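Long-range contact in 3-oxoacyl-(acyl-carrier protein) synthase II (Thermus thermophilus, PDB 1J3N), which probably catalyses the decarboxylative condensation of malonyl-ACP with acyl chains, extending them by two carbons in fatty acid elongation: residues L88-L101 / S170-L182. Residues are numbered along the deposited sequence; the frame is centred on the assembly and turned at random.
Sequences LKPEDLDPERVGTL and SALRMIQLGEADL
Arg97 grips Asp181 side-on: NE bonds to OD2 at 2.8 Å and NH2 to OD1 at 3.1 Å, both almost straight. The two oxygens lie in the guanidinium plane, yet the carboxylate is turned 54° from it, so each nitrogen arrives from above the carboxylate. Bends at chi2 and chi3 curl the arginine back over the turn after helix 163-176, where NH2 also donates to Gly178 O (3.0 Å) and Ala180 CA lies against one guanidinium face. A second charge, Arg2, holds Asp181 OD1. A methionine in place of Arg97 would probably cost Asp181 this two-nitrogen grip, though Arg2 still pairs with it, and leave the Gly178 carbonyl without this donor. On the backbone of the same residue, Arg97 O accepts from the backbone N of both Asp181 and Leu182, and Gly99 N closes on Leu182 O (2.9 Å), starting the parallel pairing of strands 98-103 and 182-189. Leu182, with CG anti to its own N (chi1 -164°), sends CD1 tip to tip against Leu88 CD1 at a tight 3.5 Å, while Leu93 crosses it at about a right angle. Farther along, Leu101 CD1 touches Ser170 CB at 3.7 Å and also reaches Met174 CE. The last turns of the helix, 170-176, run nearly antiparallel to strand residues 98-101; after the Schellman motif at Gly178 the chain enters strand 182-189, the parallel neighbour, in the helix-to-strand return of the layered alpha/beta thiolase fold.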
ATOM      1  N   LEU A  88     -23.291   2.258 -13.951  1.00 37.20           N
ATOM      2  CA  LEU A  88     -22.276   2.134 -14.989  1.00 39.56           C
ATOM      3  C   LEU A  88     -22.152   0.723 -15.543  1.00 42.79           C
ATOM      4  O   LEU A  88     -22.692  -0.239 -14.994  1.00 43.14           O
ATOM      5  CB  LEU A  88     -20.908   2.546 -14.444  1.00 37.98           C
ATOM      6  CG  LEU A  88     -20.627   3.998 -14.077  1.00 36.05           C
ATOM      7  CD1 LEU A  88     -19.400   4.050 -13.184  1.00 36.24           C
ATOM      8  CD2 LEU A  88     -20.422   4.824 -15.328  1.00 34.53           C
ATOM      9  N   LYS A  89     -21.417   0.625 -16.643  1.00 45.82           N
ATOM     10  CA  LYS A  89     -21.134  -0.637 -17.303  1.00 48.21           C
ATOM     11  C   LYS A  89     -19.754  -0.444 -17.907  1.00 49.68           C
ATOM     12  O   LYS A  89     -19.533   0.507 -18.651  1.00 49.08           O
ATOM     13  CB  LYS A  89     -22.158  -0.932 -18.398  1.00 49.27           C
ATOM     14  CG  LYS A  89     -23.554  -1.250 -17.881  1.00 49.56           C
ATOM     15  CD  LYS A  89     -24.329  -2.113 -18.873  1.00 51.20           C
ATOM     16  CE  LYS A  89     -24.455  -1.447 -20.242  1.00 51.80           C
ATOM     17  NZ  LYS A  89     -25.128  -2.329 -21.239  1.00 52.45           N
ATOM     18  N   PRO A  90     -18.802  -1.335 -17.581  1.00 51.48           N
ATOM     19  CA  PRO A  90     -17.435  -1.235 -18.106  1.00 52.47           C
ATOM     20  C   PRO A  90     -17.343  -0.781 -19.560  1.00 53.29           C
ATOM     21  O   PRO A  90     -16.461  -0.002 -19.921  1.00 53.33           O
ATOM     22  CB  PRO A  90     -16.862  -2.641 -17.877  1.00 53.02           C
ATOM     23  CG  PRO A  90     -18.084  -3.516 -17.678  1.00 53.17           C
ATOM     24  CD  PRO A  90     -19.004  -2.627 -16.905  1.00 52.27           C
ATOM     25  N   GLU A  91     -18.267  -1.260 -20.383  1.00 53.81           N
ATOM     26  CA  GLU A  91     -18.301  -0.914 -21.800  1.00 54.43           C
ATOM     27  C   GLU A  91     -18.564   0.573 -22.039  1.00 53.61           C
ATOM     28  O   GLU A  91     -18.006   1.171 -22.958  1.00 53.30           O
ATOM     29  CB  GLU A  91     -19.370  -1.748 -22.512  1.00 56.05           C
ATOM     30  CG  GLU A  91     -20.659  -1.917 -21.713  1.00 58.43           C
ATOM     31  CD  GLU A  91     -20.525  -2.925 -20.579  1.00 59.33           C
ATOM     32  OE1 GLU A  91     -19.389  -3.347 -20.278  1.00 59.83           O
ATOM     33  OE2 GLU A  91     -21.557  -3.296 -19.983  1.00 60.86           O
ATOM     34  N   ASP A  92     -19.415   1.163 -21.208  1.00 52.30           N
ATOM     35  CA  ASP A  92     -19.762   2.575 -21.327  1.00 51.36           C
ATOM     36  C   ASP A  92     -18.692   3.485 -20.711  1.00 49.38           C
ATOM     37  O   ASP A  92     -18.897   4.692 -20.540  1.00 48.35           O
ATOM     38  CB  ASP A  92     -21.115   2.812 -20.661  1.00 53.55           C
ATOM     39  CG  ASP A  92     -22.214   1.969 -21.280  1.00 56.10           C
ATOM     40  OD1 ASP A  92     -21.937   0.801 -21.636  1.00 57.73           O
ATOM     41  OD2 ASP A  92     -23.352   2.464 -21.405  1.00 57.87           O
ATOM     42  N   LEU A  93     -17.549   2.889 -20.384  1.00 46.57           N
ATOM     43  CA  LEU A  93     -16.428   3.609 -19.789  1.00 43.07           C
ATOM     44  C   LEU A  93     -15.159   3.352 -20.584  1.00 40.51           C
ATOM     45  O   LEU A  93     -14.945   2.246 -21.077  1.00 40.53           O
ATOM     46  CB  LEU A  93     -16.185   3.140 -18.354  1.00 41.30           C
ATOM     47  CG  LEU A  93     -17.225   3.434 -17.282  1.00 41.90           C
ATOM     48  CD1 LEU A  93     -16.772   2.807 -15.973  1.00 39.84           C
ATOM     49  CD2 LEU A  93     -17.397   4.939 -17.133  1.00 40.43           C
ATOM     50  N   ASP A  94     -14.317   4.370 -20.707  1.00 37.24           N
ATOM     51  CA  ASP A  94     -13.057   4.198 -21.413  1.00 35.31           C
ATOM     52  C   ASP A  94     -12.170   3.465 -20.403  1.00 33.20           C
ATOM     53  O   ASP A  94     -11.741   4.041 -19.402  1.00 31.58           O
ATOM     54  CB  ASP A  94     -12.468   5.562 -21.788  1.00 35.51           C
ATOM     55  CG  ASP A  94     -11.139   5.446 -22.494  1.00 35.72           C
ATOM     56  OD1 ASP A  94     -10.683   6.453 -23.072  1.00 38.23           O
ATOM     57  OD2 ASP A  94     -10.542   4.350 -22.465  1.00 38.33           O
ATOM     58  N   PRO A  95     -11.897   2.176 -20.650  1.00 31.70           N
ATOM     59  CA  PRO A  95     -11.071   1.361 -19.753  1.00 29.92           C
ATOM     60  C   PRO A  95      -9.715   1.940 -19.361  1.00 29.28           C
ATOM     61  O   PRO A  95      -9.216   1.663 -18.270  1.00 28.08           O
ATOM     62  CB  PRO A  95     -10.954   0.035 -20.504  1.00 30.51           C
ATOM     63  CG  PRO A  95     -11.060   0.451 -21.945  1.00 31.47           C
ATOM     64  CD  PRO A  95     -12.178   1.453 -21.903  1.00 29.45           C
ATOM     65  N   GLU A  96      -9.120   2.740 -20.241  1.00 28.31           N
ATOM     66  CA  GLU A  96      -7.824   3.338 -19.959  1.00 28.94           C
ATOM     67  C   GLU A  96      -7.926   4.481 -18.968  1.00 26.81           C
ATOM     68  O   GLU A  96      -6.922   4.898 -18.396  1.00 24.26           O
ATOM     69  CB  GLU A  96      -7.177   3.882 -21.236  1.00 30.44           C
ATOM     70  CG  GLU A  96      -6.941   2.852 -22.317  1.00 34.68           C
ATOM     71  CD  GLU A  96      -5.990   3.358 -23.386  1.00 36.75           C
ATOM     72  OE1 GLU A  96      -6.125   4.529 -23.801  1.00 37.33           O
ATOM     73  OE2 GLU A  96      -5.110   2.581 -23.814  1.00 38.21           O
ATOM     74  N   ARG A  97      -9.138   4.983 -18.768  1.00 25.38           N
ATOM     75  CA  ARG A  97      -9.352   6.110 -17.872  1.00 25.88           C
ATOM     76  C   ARG A  97      -9.955   5.710 -16.535  1.00 24.89           C
ATOM     77  O   ARG A  97     -10.320   6.565 -15.723  1.00 24.40           O
ATOM     78  CB  ARG A  97     -10.233   7.148 -18.571  1.00 27.00           C
ATOM     79  CG  ARG A  97      -9.645   7.643 -19.898  1.00 28.14           C
ATOM     80  CD  ARG A  97      -8.286   8.279 -19.672  1.00 28.98           C
ATOM     81  NE  ARG A  97      -8.374   9.363 -18.699  1.00 30.00           N
ATOM     82  CZ  ARG A  97      -7.329   9.928 -18.101  1.00 30.13           C
ATOM     83  NH1 ARG A  97      -6.095   9.513 -18.367  1.00 31.03           N
ATOM     84  NH2 ARG A  97      -7.521  10.919 -17.242  1.00 30.70           N
ATOM     85  N   VAL A  98     -10.059   4.405 -16.309  1.00 23.57           N
ATOM     86  CA  VAL A  98     -10.604   3.893 -15.064  1.00 24.83           C
ATOM     87  C   VAL A  98      -9.503   3.245 -14.245  1.00 21.86           C
ATOM     88  O   VAL A  98      -8.831   2.322 -14.707  1.00 20.38           O
ATOM     89  CB  VAL A  98     -11.706   2.849 -15.299  1.00 24.85           C
ATOM     90  CG1 VAL A  98     -12.205   2.323 -13.956  1.00 26.63           C
ATOM     91  CG2 VAL A  98     -12.857   3.474 -16.070  1.00 26.87           C
ATOM     92  N   GLY A  99      -9.328   3.743 -13.026  1.00 21.80           N
ATOM     93  CA  GLY A  99      -8.310   3.207 -12.146  1.00 18.11           C
ATOM     94  C   GLY A  99      -8.925   2.380 -11.038  1.00 20.18           C
ATOM     95  O   GLY A  99     -10.145   2.397 -10.830  1.00 18.59           O
ATOM     96  N   THR A 100      -8.071   1.651 -10.328  1.00 20.43           N
ATOM     97  CA  THR A 100      -8.498   0.800  -9.231  1.00 20.62           C
ATOM     98  C   THR A 100      -7.542   1.002  -8.055  1.00 20.41           C
ATOM     99  O   THR A 100      -6.323   1.074  -8.237  1.00 20.99           O
ATOM    100  CB  THR A 100      -8.499  -0.691  -9.657  1.00 20.53           C
ATOM    101  OG1 THR A 100      -7.230  -1.031 -10.208  1.00 19.94           O
ATOM    102  CG2 THR A 100      -9.555  -0.958 -10.712  1.00 23.09           C
ATOM    103  N   LEU A 101      -8.096   1.108  -6.851  1.00 20.62           N
ATOM    104  CA  LEU A 101      -7.286   1.313  -5.662  1.00 18.46           C
ATOM    105  C   LEU A 101      -8.034   0.838  -4.419  1.00 19.47           C
ATOM    106  O   LEU A 101      -8.605   1.637  -3.674  1.00 19.27           O
ATOM    107  CB  LEU A 101      -6.922   2.795  -5.516  1.00 18.04           C
ATOM    108  CG  LEU A 101      -5.474   3.103  -5.079  1.00 17.81           C
ATOM    109  CD1 LEU A 101      -5.300   4.610  -4.904  1.00 17.48           C
ATOM    110  CD2 LEU A 101      -5.146   2.387  -3.781  1.00 16.01           C
ATOM    111  N   SER A 170      -6.085   8.854  -1.931  1.00 22.93           N
ATOM    112  CA  SER A 170      -5.086   8.661  -2.978  1.00 22.89           C
ATOM    113  C   SER A 170      -5.748   8.589  -4.358  1.00 22.75           C
ATOM    114  O   SER A 170      -5.130   8.937  -5.366  1.00 22.02           O
ATOM    115  CB  SER A 170      -4.277   7.386  -2.713  1.00 25.39           C
ATOM    116  OG  SER A 170      -3.522   7.503  -1.514  1.00 24.37           O
ATOM    117  N   ALA A 171      -6.995   8.121  -4.399  1.00 21.62           N
ATOM    118  CA  ALA A 171      -7.743   8.030  -5.655  1.00 22.40           C
ATOM    119  C   ALA A 171      -8.180   9.447  -5.978  1.00 19.47           C
ATOM    120  O   ALA A 171      -8.232   9.844  -7.138  1.00 20.81           O
ATOM    121  CB  ALA A 171      -8.970   7.121  -5.498  1.00 22.75           C
ATOM    122  N   LEU A 172      -8.504  10.205  -4.935  1.00 19.32           N
ATOM    123  CA  LEU A 172      -8.888  11.602  -5.102  1.00 17.86           C
ATOM    124  C   LEU A 172      -7.775  12.299  -5.869  1.00 19.19           C
ATOM    125  O   LEU A 172      -8.026  12.997  -6.851  1.00 21.54           O
ATOM    126  CB  LEU A 172      -9.054  12.284  -3.739  1.00 18.88           C
ATOM    127  CG  LEU A 172      -9.148  13.818  -3.737  1.00 17.40           C
ATOM    128  CD1 LEU A 172     -10.458  14.275  -4.379  1.00 16.45           C
ATOM    129  CD2 LEU A 172      -9.065  14.327  -2.304  1.00 20.76           C
ATOM    130  N   ARG A 173      -6.540  12.093  -5.418  1.00 20.34           N
ATOM    131  CA  ARG A 173      -5.370  12.713  -6.043  1.00 22.17           C
ATOM    132  C   ARG A 173      -5.192  12.275  -7.485  1.00 21.11           C
ATOM    133  O   ARG A 173      -4.899  13.080  -8.355  1.00 22.19           O
ATOM    134  CB  ARG A 173      -4.104  12.376  -5.254  1.00 20.08           C
ATOM    135  CG  ARG A 173      -4.098  12.927  -3.845  1.00 22.05           C
ATOM    136  CD  ARG A 173      -4.397  14.426  -3.807  1.00 24.91           C
ATOM    137  NE  ARG A 173      -4.187  14.964  -2.464  1.00 26.26           N
ATOM    138  CZ  ARG A 173      -4.882  15.966  -1.935  1.00 29.82           C
ATOM    139  NH1 ARG A 173      -5.850  16.554  -2.629  1.00 30.33           N
ATOM    140  NH2 ARG A 173      -4.610  16.380  -0.703  1.00 29.94           N
ATOM    141  N   MET A 174      -5.360  10.978  -7.708  1.00 22.06           N
ATOM    142  CA  MET A 174      -5.248  10.366  -9.017  1.00 22.65           C
ATOM    143  C   MET A 174      -6.171  11.061 -10.028  1.00 23.53           C
ATOM    144  O   MET A 174      -5.784  11.306 -11.175  1.00 22.64           O
ATOM    145  CB  MET A 174      -5.623   8.893  -8.877  1.00 27.06           C
ATOM    146  CG  MET A 174      -5.117   7.954  -9.943  1.00 30.77           C
ATOM    147  SD  MET A 174      -5.657   6.273  -9.476  1.00 38.03           S
ATOM    148  CE  MET A 174      -4.381   5.792  -8.357  1.00 31.65           C
ATOM    149  N   ILE A 175      -7.398  11.367  -9.618  1.00 22.54           N
ATOM    150  CA  ILE A 175      -8.326  12.038 -10.528  1.00 24.23           C
ATOM    151  C   ILE A 175      -7.990  13.534 -10.637  1.00 25.23           C
ATOM    152  O   ILE A 175      -7.995  14.092 -11.729  1.00 25.63           O
ATOM    153  CB  ILE A 175      -9.810  11.854 -10.073  1.00 20.95           C
ATOM    154  CG1 ILE A 175     -10.164  10.356 -10.035  1.00 20.74           C
ATOM    155  CG2 ILE A 175     -10.742  12.571 -11.042  1.00 21.63           C
ATOM    156  CD1 ILE A 175     -11.565  10.052  -9.529  1.00 18.99           C
ATOM    157  N   GLN A 176      -7.690  14.181  -9.512  1.00 27.26           N
ATOM    158  CA  GLN A 176      -7.344  15.608  -9.531  1.00 27.16           C
ATOM    159  C   GLN A 176      -6.124  15.870 -10.415  1.00 27.98           C
ATOM    160  O   GLN A 176      -6.036  16.900 -11.083  1.00 27.00           O
ATOM    161  CB  GLN A 176      -7.028  16.120  -8.124  1.00 26.38           C
ATOM    162  CG  GLN A 176      -8.169  16.068  -7.125  1.00 22.21           C
ATOM    163  CD  GLN A 176      -7.757  16.618  -5.769  1.00 21.48           C
ATOM    164  OE1 GLN A 176      -6.729  16.221  -5.218  1.00 19.29           O
ATOM    165  NE2 GLN A 176      -8.558  17.532  -5.225  1.00 21.09           N
ATOM    166  N   LEU A 177      -5.181  14.929 -10.400  1.00 28.90           N
ATOM    167  CA  LEU A 177      -3.947  15.027 -11.174  1.00 29.56           C
ATOM    168  C   LEU A 177      -4.125  14.648 -12.649  1.00 30.09           C
ATOM    169  O   LEU A 177      -3.202  14.801 -13.448  1.00 30.17           O
ATOM    170  CB  LEU A 177      -2.868  14.131 -10.540  1.00 28.81           C
ATOM    171  CG  LEU A 177      -2.336  14.481  -9.144  1.00 29.19           C
ATOM    172  CD1 LEU A 177      -1.759  13.239  -8.480  1.00 28.27           C
ATOM    173  CD2 LEU A 177      -1.281  15.572  -9.252  1.00 32.09           C
ATOM    174  N   GLY A 178      -5.303  14.146 -13.007  1.00 30.35           N
ATOM    175  CA  GLY A 178      -5.551  13.765 -14.388  1.00 30.65           C
ATOM    176  C   GLY A 178      -5.067  12.380 -14.798  1.00 30.44           C
ATOM    177  O   GLY A 178      -5.018  12.072 -15.993  1.00 31.85           O
ATOM    178  N   GLU A 179      -4.725  11.537 -13.825  1.00 29.44           N
ATOM    179  CA  GLU A 179      -4.240  10.184 -14.119  1.00 28.95           C
ATOM    180  C   GLU A 179      -5.395   9.230 -14.417  1.00 27.69           C
ATOM    181  O   GLU A 179      -5.194   8.129 -14.934  1.00 26.02           O
ATOM    182  CB  GLU A 179      -3.415   9.636 -12.942  1.00 27.76           C
ATOM    183  CG  GLU A 179      -2.244  10.535 -12.534  1.00 31.05           C
ATOM    184  CD  GLU A 179      -1.484  10.013 -11.326  1.00 32.04           C
ATOM    185  OE1 GLU A 179      -2.135   9.620 -10.335  1.00 34.21           O
ATOM    186  OE2 GLU A 179      -0.233  10.002 -11.358  1.00 33.71           O
ATOM    187  N   ALA A 180      -6.605   9.662 -14.088  1.00 27.11           N
ATOM    188  CA  ALA A 180      -7.799   8.861 -14.312  1.00 26.47           C
ATOM    189  C   ALA A 180      -9.018   9.758 -14.191  1.00 25.01           C
ATOM    190  O   ALA A 180      -8.950  10.830 -13.584  1.00 23.97           O
ATOM    191  CB  ALA A 180      -7.873   7.725 -13.274  1.00 24.75           C
ATOM    192  N   ASP A 181     -10.134   9.324 -14.770  1.00 23.96           N
ATOM    193  CA  ASP A 181     -11.370  10.095 -14.700  1.00 25.29           C
ATOM    194  C   ASP A 181     -12.356   9.455 -13.740  1.00 25.14           C
ATOM    195  O   ASP A 181     -13.226  10.124 -13.189  1.00 25.27           O
ATOM    196  CB  ASP A 181     -11.987  10.222 -16.088  1.00 24.55           C
ATOM    197  CG  ASP A 181     -11.039  10.866 -17.058  1.00 26.62           C
ATOM    198  OD1 ASP A 181     -10.411  11.865 -16.650  1.00 26.46           O
ATOM    199  OD2 ASP A 181     -10.917  10.383 -18.207  1.00 26.77           O
ATOM    200  N   LEU A 182     -12.205   8.153 -13.541  1.00 25.59           N
ATOM    201  CA  LEU A 182     -13.072   7.420 -12.633  1.00 24.96           C
ATOM    202  C   LEU A 182     -12.211   6.376 -11.931  1.00 23.57           C
ATOM    203  O   LEU A 182     -11.329   5.780 -12.546  1.00 22.83           O
ATOM    204  CB  LEU A 182     -14.205   6.759 -13.428  1.00 26.44           C
ATOM    205  CG  LEU A 182     -15.435   6.261 -12.663  1.00 28.54           C
ATOM    206  CD1 LEU A 182     -16.587   6.021 -13.621  1.00 26.28           C
ATOM    207  CD2 LEU A 182     -15.079   4.989 -11.901  1.00 30.20           C
TER